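Local coordinates for protein excinuclease ABC, subunit A. (Deinococcus radiodurans, PDB 2VF7) that binds DNA and ATP as a zinc-containing UvrA-family ABC ATPase, and probably takes part in recognising damaged DNA for excision repair, at residues Asp448-Val453 with Ile464-Pro469; Gln17-Arg22 with Val85-Gly90; Pro229-Leu234 with Lys245-Ser250. The protein carries 1 engineered substitution. All coordinates share one frame; numbering follows the deposited sequence.

Interaction 1 of 3, residues Asp448-Val453 with Ile464-Pro469; sequences DWLVDV and ILYSGP
The beta hairpin of strands 449-453 and 464-468 closes one edge of the mixed sheet in the first ABC-type nucleotide-binding core, and Trp449 of one strand lies flat against Gly468 of the other. The strands run antiparallel, their axes 175° apart. Leu450 and Gly468 are a hydrogen-bonded pair, with Leu450 N 2.8 Å from Gly468 O, and Asp452 N reaches Tyr466 O at 3.0 Å. A classic beta bulge then sets both Leu465 and Tyr466 opposite Asp452, so that Asp452 O takes the amide of Leu465 (O to N 2.7 Å).

With CG anti to the backbone N (chi1 -171°), the indole of Trp449 swings across to the partner strand. Gly468 CA sits over the centre of its six-membered ring, 3.4 Å from the centroid, a CH-pi contact made nearly along the ring normal. At the pyrrole edge Trp449 NE1 gives a hydrogen bond to Ser467 OG (2.8 Å), bent to 139° and with the oxygen a little out of the ring plane; OG is also bonded to Lys32 O. Pro469 CD meets the benzo side of the indole obliquely, at 3.7 Å from Trp449 CZ3. A side chain on Gly468 would run into Tyr466 OH, which bonds Pro469 O of its own segment.

On the face that carries Val451 and Val453, Ile464 CD1 bridges the two valines, 4.1 Å from Val453 CG2. The buried carboxylate of Asp452 belongs to the other face: its OD1 touches Leu465 CD1, while Thr42, Ser479 and Thr481 supply hydroxyls to its two oxygens. Those hydroxyls probably stabilise the carboxylate as an anion where little water reaches, fixing its rotation close to the Walker A loop that holds ADP.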
loop_
_atom_site.group_PDB
_atom_site.type_symbol
_atom_site.label_atom_id
_atom_site.label_comp_id
_atom_site.label_asym_id
_atom_site.label_seq_id
_atom_site.Cartn_x
_atom_site.Cartn_y
_atom_site.Cartn_z
ATOM N N ASP A 448 -9.838 20.181 -27.036
ATOM C CA ASP A 448 -10.958 19.509 -27.686
ATOM C C ASP A 448 -12.279 19.939 -27.032
ATOM O O ASP A 448 -13.288 20.130 -27.710
ATOM C CB ASP A 448 -10.795 17.980 -27.603
ATOM C CG ASP A 448 -9.583 17.453 -28.405
ATOM O OD1 ASP A 448 -8.801 16.622 -27.877
ATOM O OD2 ASP A 448 -9.423 17.850 -29.568
ATOM N N TRP A 449 -12.253 20.096 -25.712
ATOM C CA TRP A 449 -13.438 20.397 -24.919
ATOM C C TRP A 449 -13.010 21.288 -23.745
ATOM O O TRP A 449 -11.846 21.251 -23.306
ATOM C CB TRP A 449 -14.013 19.075 -24.406
ATOM C CG TRP A 449 -15.371 19.076 -23.726
ATOM C CD1 TRP A 449 -15.611 19.209 -22.392
ATOM C CD2 TRP A 449 -16.650 18.823 -24.336
ATOM N NE1 TRP A 449 -16.954 19.102 -22.134
ATOM C CE2 TRP A 449 -17.614 18.851 -23.309
ATOM C CE3 TRP A 449 -17.072 18.596 -25.652
ATOM C CZ2 TRP A 449 -18.973 18.677 -23.552
ATOM C CZ3 TRP A 449 -18.425 18.426 -25.897
ATOM C CH2 TRP A 449 -19.363 18.474 -24.848
ATOM N N LEU A 450 -13.938 22.098 -23.239
ATOM C CA LEU A 450 -13.635 22.886 -22.056
ATOM C C LEU A 450 -14.779 23.009 -21.065
ATOM O O LEU A 450 -15.929 23.096 -21.444
ATOM C CB LEU A 450 -13.038 24.247 -22.450
ATOM C CG LEU A 450 -13.826 25.535 -22.492
ATOM C CD1 LEU A 450 -14.129 26.049 -21.081
ATOM C CD2 LEU A 450 -12.998 26.546 -23.262
ATOM N N VAL A 451 -14.438 22.988 -19.783
ATOM C CA VAL A 451 -15.401 23.170 -18.698
ATOM C C VAL A 451 -15.102 24.472 -17.935
ATOM O O VAL A 451 -14.095 24.557 -17.217
ATOM C CB VAL A 451 -15.360 21.989 -17.710
ATOM C CG1 VAL A 451 -16.542 22.048 -16.766
ATOM C CG2 VAL A 451 -15.306 20.633 -18.456
ATOM N N ASP A 452 -15.974 25.472 -18.097
ATOM C CA ASP A 452 -15.799 26.772 -17.427
ATOM C C ASP A 452 -16.647 26.837 -16.168
ATOM O O ASP A 452 -17.876 26.691 -16.212
ATOM C CB ASP A 452 -16.110 27.959 -18.364
ATOM C CG ASP A 452 -15.440 29.263 -17.913
ATOM O OD1 ASP A 452 -16.150 30.292 -17.758
ATOM O OD2 ASP A 452 -14.197 29.273 -17.724
ATOM N N VAL A 453 -15.965 27.069 -15.052
ATOM C CA VAL A 453 -16.550 26.963 -13.721
ATOM C C VAL A 453 -16.776 28.347 -13.060
ATOM O O VAL A 453 -15.910 29.226 -13.100
ATOM C CB VAL A 453 -15.680 26.043 -12.800
ATOM C CG1 VAL A 453 -16.195 26.036 -11.395
ATOM C CG2 VAL A 453 -15.644 24.613 -13.320
ATOM N N ILE A 464 -21.358 25.488 -13.340
ATOM C CA ILE A 464 -20.832 25.185 -14.670
ATOM C C ILE A 464 -21.417 26.200 -15.599
ATOM O O ILE A 464 -22.626 26.267 -15.768
ATOM C CB ILE A 464 -21.201 23.726 -15.146
ATOM C CG1 ILE A 464 -20.729 22.655 -14.141
ATOM C CG2 ILE A 464 -20.678 23.439 -16.557
ATOM C CD1 ILE A 464 -19.284 22.770 -13.721
ATOM N N LEU A 465 -20.554 27.021 -16.178
ATOM C CA LEU A 465 -21.009 28.025 -17.125
ATOM C C LEU A 465 -21.138 27.416 -18.513
ATOM O O LEU A 465 -22.038 27.768 -19.288
ATOM C CB LEU A 465 -20.050 29.213 -17.147
ATOM C CG LEU A 465 -19.662 29.796 -15.786
ATOM C CD1 LEU A 465 -18.991 31.134 -15.979
ATOM C CD2 LEU A 465 -20.852 29.906 -14.835
ATOM N N TYR A 466 -20.234 26.487 -18.810
ATOM C CA TYR A 466 -20.137 25.884 -20.128
ATOM C C TYR A 466 -19.455 24.520 -20.066
ATOM O O TYR A 466 -18.505 24.343 -19.333
ATOM C CB TYR A 466 -19.382 26.829 -21.075
ATOM C CG TYR A 466 -19.296 26.349 -22.515
ATOM C CD1 TYR A 466 -20.440 26.264 -23.297
ATOM C CD2 TYR A 466 -18.062 25.970 -23.079
ATOM C CE1 TYR A 466 -20.375 25.822 -24.586
ATOM C CE2 TYR A 466 -17.988 25.519 -24.376
ATOM C CZ TYR A 466 -19.159 25.451 -25.133
ATOM O OH TYR A 466 -19.149 25.003 -26.439
ATOM N N SER A 467 -19.983 23.551 -20.809
ATOM C CA SER A 467 -19.253 22.325 -21.121
ATOM C C SER A 467 -19.422 22.043 -22.618
ATOM O O SER A 467 -20.496 21.669 -23.063
ATOM C CB SER A 467 -19.760 21.157 -20.257
ATOM O OG SER A 467 -18.987 19.973 -20.436
ATOM N N GLY A 468 -18.365 22.253 -23.393
ATOM C CA GLY A 468 -18.382 21.992 -24.832
ATOM C C GLY A 468 -17.061 22.422 -25.456
ATOM O O GLY A 468 -16.175 22.893 -24.741
ATOM N N PRO A 469 -16.916 22.263 -26.790
ATOM C CA PRO A 469 -15.755 22.790 -27.525
ATOM C C PRO A 469 -15.539 24.282 -27.236
ATOM O O PRO A 469 -16.512 25.004 -27.013
ATOM C CB PRO A 469 -16.161 22.613 -28.994
ATOM C CG PRO A 469 -17.132 21.491 -28.991
ATOM C CD PRO A 469 -17.867 21.571 -27.685
#

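Interaction 2 of 3, residues Gln17-Arg22 with Val85-Gly90; sequences QVRGAR and VDAIDG
Arg19 and Arg22 come at the carboxylate of Asp86 in quite different ways. The Arg22 guanidinium meets it edge-on: NH2 is 3.0 Å from Asp86 OD1 along a nearly straight N-H (171°), while NH1 makes only a weak, longer bond to OD2. The two planes are turned 54° apart, so OD1 is met from above the carboxylate plane although it lies in that of the guanidinium. Arg19 instead lays one face of its guanidinium over Asp86 CB. Its chain, extended as far as CG and CD, bends at chi3 (70°), bringing Arg19 NH1 to 3.8 Å from Asp86 OD2; no N-H of Arg19 points at that oxygen, leaving a long salt bridge of charge alone.

Beneath these groups Arg19 pairs with Ala87 through hydrogen bonds both ways, and a classic beta bulge places Asp86 and Ala87 together opposite Arg19. Further along, a water donates to Gln17 O and to Asp89 OD2 (2.7 Å). On the other face Val18 and Ile88 lie side by side, CG2 to CG2 at 4.0 Å.

Arg22 has further salt bridges to Asp28 and Asp84. Strand 15-21 is the middle of a three-stranded antiparallel sheet, between 87-89 and 29-34, and the Val18-Ile88 face packs on helix 49-69, which starts at the P-loop lysine, Lys49.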
loop_
_atom_site.group_PDB
_atom_site.type_symbol
_atom_site.label_atom_id
_atom_site.label_comp_id
_atom_site.label_asym_id
_atom_site.label_seq_id
_atom_site.Cartn_x
_atom_site.Cartn_y
_atom_site.Cartn_z
ATOM N N GLN A 17 -19.828 10.960 -17.127
ATOM C CA GLN A 17 -21.017 11.677 -16.683
ATOM C C GLN A 17 -20.982 11.849 -15.171
ATOM O O GLN A 17 -20.839 10.879 -14.431
ATOM C CB GLN A 17 -22.296 10.973 -17.142
ATOM C CG GLN A 17 -23.597 11.731 -16.781
ATOM C CD GLN A 17 -23.698 13.123 -17.435
ATOM O OE1 GLN A 17 -23.689 13.241 -18.664
ATOM N NE2 GLN A 17 -23.816 14.175 -16.610
ATOM N N VAL A 18 -21.105 13.100 -14.736
ATOM C CA VAL A 18 -20.985 13.480 -13.333
ATOM C C VAL A 18 -22.295 14.093 -12.867
ATOM O O VAL A 18 -22.853 14.988 -13.524
ATOM C CB VAL A 18 -19.843 14.496 -13.142
ATOM C CG1 VAL A 18 -19.885 15.165 -11.750
ATOM C CG2 VAL A 18 -18.484 13.843 -13.417
ATOM N N ARG A 19 -22.778 13.604 -11.734
ATOM C CA ARG A 19 -24.031 14.054 -11.167
ATOM C C ARG A 19 -23.934 14.305 -9.662
ATOM O O ARG A 19 -23.391 13.476 -8.925
ATOM C CB ARG A 19 -25.093 13.000 -11.431
ATOM C CG ARG A 19 -26.474 13.396 -10.992
ATOM C CD ARG A 19 -27.486 12.387 -11.499
ATOM N NE ARG A 19 -27.409 11.078 -10.844
ATOM C CZ ARG A 19 -27.863 10.834 -9.616
ATOM N NH1 ARG A 19 -28.385 11.822 -8.890
ATOM N NH2 ARG A 19 -27.773 9.616 -9.101
ATOM N N GLY A 20 -24.473 15.439 -9.213
ATOM C CA GLY A 20 -24.573 15.735 -7.781
ATOM C C GLY A 20 -23.255 16.028 -7.084
ATOM O O GLY A 20 -23.080 15.699 -5.924
ATOM N N ALA A 21 -22.332 16.660 -7.793
ATOM C CA ALA A 21 -21.020 16.987 -7.226
ATOM C C ALA A 21 -21.124 18.237 -6.358
ATOM O O ALA A 21 -21.424 19.323 -6.857
ATOM C CB ALA A 21 -19.983 17.180 -8.359
ATOM N N ARG A 22 -20.916 18.082 -5.055
ATOM C CA ARG A 22 -20.905 19.247 -4.175
ATOM C C ARG A 22 -19.658 19.362 -3.257
ATOM O O ARG A 22 -19.740 19.820 -2.124
ATOM C CB ARG A 22 -22.251 19.385 -3.430
ATOM C CG ARG A 22 -22.543 18.274 -2.477
ATOM C CD ARG A 22 -24.017 17.942 -2.306
ATOM N NE ARG A 22 -24.065 16.517 -2.001
ATOM C CZ ARG A 22 -24.598 15.589 -2.782
ATOM N NH1 ARG A 22 -25.234 15.932 -3.892
ATOM N NH2 ARG A 22 -24.531 14.312 -2.425
ATOM N N VAL A 85 -20.289 13.318 -3.854
ATOM C CA VAL A 85 -20.827 13.182 -5.216
ATOM C C VAL A 85 -21.856 12.029 -5.316
ATOM O O VAL A 85 -21.630 10.938 -4.793
ATOM C CB VAL A 85 -19.667 13.070 -6.265
ATOM C CG1 VAL A 85 -18.841 11.798 -6.052
ATOM C CG2 VAL A 85 -20.182 13.209 -7.696
ATOM N N ASP A 86 -22.990 12.286 -5.970
ATOM C CA ASP A 86 -24.046 11.276 -6.126
ATOM C C ASP A 86 -23.648 10.099 -7.030
ATOM O O ASP A 86 -23.804 8.955 -6.635
ATOM C CB ASP A 86 -25.353 11.905 -6.639
ATOM C CG ASP A 86 -26.067 12.708 -5.582
ATOM O OD1 ASP A 86 -25.854 12.395 -4.394
ATOM O OD2 ASP A 86 -26.843 13.641 -5.930
ATOM N N ALA A 87 -23.158 10.394 -8.235
ATOM C CA ALA A 87 -22.777 9.367 -9.215
ATOM C C ALA A 87 -21.772 9.889 -10.247
ATOM O O ALA A 87 -21.859 11.042 -10.680
ATOM C CB ALA A 87 -24.014 8.850 -9.928
ATOM N N ILE A 88 -20.809 9.042 -10.615
ATOM C CA ILE A 88 -19.939 9.261 -11.786
ATOM C C ILE A 88 -19.889 7.971 -12.602
ATOM O O ILE A 88 -19.536 6.914 -12.072
ATOM C CB ILE A 88 -18.479 9.675 -11.429
ATOM C CG1 ILE A 88 -18.438 10.879 -10.485
ATOM C CG2 ILE A 88 -17.717 10.009 -12.709
ATOM C CD1 ILE A 88 -17.043 11.213 -9.915
ATOM N N ASP A 89 -20.238 8.071 -13.879
ATOM C CA ASP A 89 -20.278 6.941 -14.792
ATOM C C ASP A 89 -19.301 7.149 -15.949
ATOM O O ASP A 89 -19.144 8.257 -16.433
ATOM C CB ASP A 89 -21.693 6.786 -15.361
ATOM C CG ASP A 89 -22.757 6.572 -14.277
ATOM O OD1 ASP A 89 -22.502 5.840 -13.279
ATOM O OD2 ASP A 89 -23.865 7.133 -14.430
ATOM N N GLY A 90 -18.649 6.079 -16.396
ATOM C CA GLY A 90 -17.754 6.141 -17.556
ATOM C C GLY A 90 -16.350 6.631 -17.277
ATOM O O GLY A 90 -15.695 7.156 -18.166
HETATM O O HOH W 1 -23.759 9.649 -13.571
#

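Interaction 3 of 3, residues Pro229-Leu234 with Lys245-Ser250; sequences PVYPGL and KKMEPS
The end of strand 227-230 and the turn after it meet the loop 246-250, their end-to-end directions 69° apart, with Ser250 N making a weak bond to Val230 O (3.1 Å) just where the two-stranded antiparallel sheet of 227-230 and 251-254 gives out. The contact belongs to the UvrA DNA-binding domain. Residues 231-234 form a type II beta turn leading to helix 236-245, and Lys246 closes that helix in a Schellman motif, from which the chain returns past Tyr231.

Tyr231 has the largest share of the contact. Its CG stands anti to the carbonyl carbon (chi1 -54°), which sends the ring along the returning chain. The Tyr231 hydroxyl donates to Met247 O (OH to O 3.0 Å), an acceptor lying near the ring plane at the edge; OH in turn stands 25° off the plane of that carbonyl. Tyr231 CE1 lies against the returning backbone, 3.5 Å from Glu248 O and 3.6 Å from Pro249 CA. The Met247 side chain also comes up to the ring, but it is modelled in two conformers and its Met-aromatic contact is doubtful. An alanine here would take away both ring and hydroxyl, which is likely to leave Met247 O without this donor and to open a gap beside Pro249.

Leu243 of helix 236-245 touches both Pro229 and Tyr231, so the ring sits between the helix and the chain that leaves it. Close by, Lys246 packs on Pro249 of the second subunit. Ser250 OG comes within 3.3 Å of Pro232 CD at the start of the turn. At the other end of the contact the two proline rings press together, Pro229 CB to Pro249 CB, at 3.4 Å, tighter than usual for two carbons.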
loop_
_atom_site.group_PDB
_atom_site.type_symbol
_atom_site.label_atom_id
_atom_site.label_comp_id
_atom_site.label_asym_id
_atom_site.label_seq_id
_atom_site.Cartn_x
_atom_site.Cartn_y
_atom_site.Cartn_z
ATOM N N PRO A 229 18.381 -1.395 36.879
ATOM C CA PRO A 229 17.180 -0.883 37.544
ATOM C C PRO A 229 17.228 0.615 37.705
ATOM O O PRO A 229 18.253 1.147 38.139
ATOM C CB PRO A 229 17.261 -1.527 38.930
ATOM C CG PRO A 229 18.729 -1.839 39.130
ATOM C CD PRO A 229 19.171 -2.257 37.782
ATOM N N VAL A 230 16.162 1.323 37.344
ATOM C CA VAL A 230 16.224 2.773 37.559
ATOM C C VAL A 230 15.209 3.369 38.510
ATOM O O VAL A 230 14.095 2.892 38.607
ATOM C CB VAL A 230 16.702 3.651 36.303
ATOM C CG1 VAL A 230 16.657 2.895 34.971
ATOM C CG2 VAL A 230 15.971 5.033 36.211
ATOM N N TYR A 231 15.644 4.363 39.278
ATOM C CA TYR A 231 14.859 4.964 40.358
ATOM C C TYR A 231 14.826 6.481 40.165
ATOM O O TYR A 231 15.702 7.194 40.682
ATOM C CB TYR A 231 15.492 4.647 41.720
ATOM C CG TYR A 231 15.732 3.180 42.014
ATOM C CD1 TYR A 231 14.756 2.415 42.643
ATOM C CD2 TYR A 231 16.938 2.562 41.693
ATOM C CE1 TYR A 231 14.959 1.059 42.926
ATOM C CE2 TYR A 231 17.147 1.200 41.971
ATOM C CZ TYR A 231 16.150 0.466 42.591
ATOM O OH TYR A 231 16.330 -0.866 42.909
ATOM N N PRO A 232 13.827 6.969 39.395
ATOM C CA PRO A 232 13.558 8.390 39.185
ATOM C C PRO A 232 13.265 9.192 40.478
ATOM O O PRO A 232 12.563 8.711 41.369
ATOM C CB PRO A 232 12.327 8.377 38.277
ATOM C CG PRO A 232 12.366 7.051 37.592
ATOM C CD PRO A 232 12.870 6.126 38.645
ATOM N N GLY A 233 13.798 10.417 40.558
ATOM C CA GLY A 233 13.465 11.342 41.648
ATOM C C GLY A 233 14.186 11.025 42.946
ATOM O O GLY A 233 14.023 11.740 43.930
ATOM N N LEU A 234 14.977 9.953 42.959
ATOM C CA LEU A 234 15.852 9.693 44.093
ATOM C C LEU A 234 17.188 10.418 43.936
ATOM O O LEU A 234 17.711 10.600 42.829
ATOM C CB LEU A 234 16.091 8.193 44.335
ATOM C CG LEU A 234 14.933 7.225 44.647
ATOM C CD1 LEU A 234 15.487 5.869 45.104
ATOM C CD2 LEU A 234 14.016 7.791 45.705
ATOM N N LYS A 245 18.847 -2.336 49.670
ATOM C CA LYS A 245 17.704 -2.887 50.395
ATOM C C LYS A 245 16.716 -3.624 49.483
ATOM O O LYS A 245 15.683 -4.117 49.939
ATOM C CB LYS A 245 17.008 -1.793 51.225
ATOM C CG LYS A 245 16.002 -0.931 50.455
ATOM C CD LYS A 245 14.749 -0.692 51.320
ATOM C CE LYS A 245 13.505 -0.314 50.494
ATOM N NZ LYS A 245 13.629 1.065 49.904
ATOM N N LYS A 246 17.064 -3.692 48.199
ATOM C CA LYS A 246 16.360 -4.476 47.179
ATOM C C LYS A 246 14.927 -4.013 46.893
ATOM O O LYS A 246 14.043 -4.851 46.668
ATOM C CB LYS A 246 16.366 -5.985 47.510
ATOM C CG LYS A 246 17.707 -6.652 47.588
ATOM C CD LYS A 246 17.673 -7.820 48.568
ATOM C CE LYS A 246 18.999 -8.564 48.627
ATOM N NZ LYS A 246 20.022 -7.890 49.501
ATOM N N MET A 247 14.702 -2.695 46.851
ATOM C CA MET A 247 13.370 -2.174 46.533
ATOM C C MET A 247 13.078 -2.234 45.034
ATOM O O MET A 247 14.010 -2.210 44.223
ATOM C CB MET A 247 13.163 -0.764 47.102
ATOM C CG MET A 247 13.821 0.379 46.371
ATOM S SD MET A 247 13.258 2.016 46.980
ATOM C CE MET A 247 11.910 2.384 45.842
ATOM N N GLU A 248 11.791 -2.327 44.688
ATOM C CA GLU A 248 11.327 -2.467 43.315
ATOM C C GLU A 248 11.862 -1.319 42.482
ATOM O O GLU A 248 11.651 -0.149 42.834
ATOM C CB GLU A 248 9.780 -2.466 43.226
ATOM C CG GLU A 248 9.047 -3.693 43.820
ATOM C CD GLU A 248 7.504 -3.630 43.689
ATOM O OE1 GLU A 248 6.931 -2.521 43.800
ATOM O OE2 GLU A 248 6.857 -4.695 43.484
ATOM N N PRO A 249 12.553 -1.642 41.365
ATOM C CA PRO A 249 12.971 -0.611 40.408
ATOM C C PRO A 249 11.754 -0.088 39.684
ATOM O O PRO A 249 10.883 -0.878 39.337
ATOM C CB PRO A 249 13.867 -1.374 39.422
ATOM C CG PRO A 249 14.088 -2.762 40.018
ATOM C CD PRO A 249 12.952 -3.007 40.948
ATOM N N SER A 250 11.676 1.220 39.449
ATOM C CA SER A 250 10.555 1.783 38.693
ATOM C C SER A 250 10.478 1.169 37.285
ATOM O O SER A 250 9.406 0.772 36.828
ATOM C CB SER A 250 10.666 3.306 38.607
ATOM O OG SER A 250 10.809 3.889 39.892
#

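Overall arrangement
Interactions 1 and 2 are neighbours, their centres about 16 Å apart, in the nucleotide-binding part of the chain; each pairs antiparallel strands at the edge of its sheet, and strand 29-34 touches both. Interaction 1 comes closer to the nucleotide and buries a carboxylate among hydroxyls, whereas interaction 2 puts salt bridges on an exposed face and keeps its aliphatic side against a helix. Interaction 3 lies far off, about 74 Å from interaction 1 between centres and across the chain's centre, in the DNA-binding domain. There loop meets loop through a tyrosine and prolines, with less regular backbone pairing and a second subunit alongside.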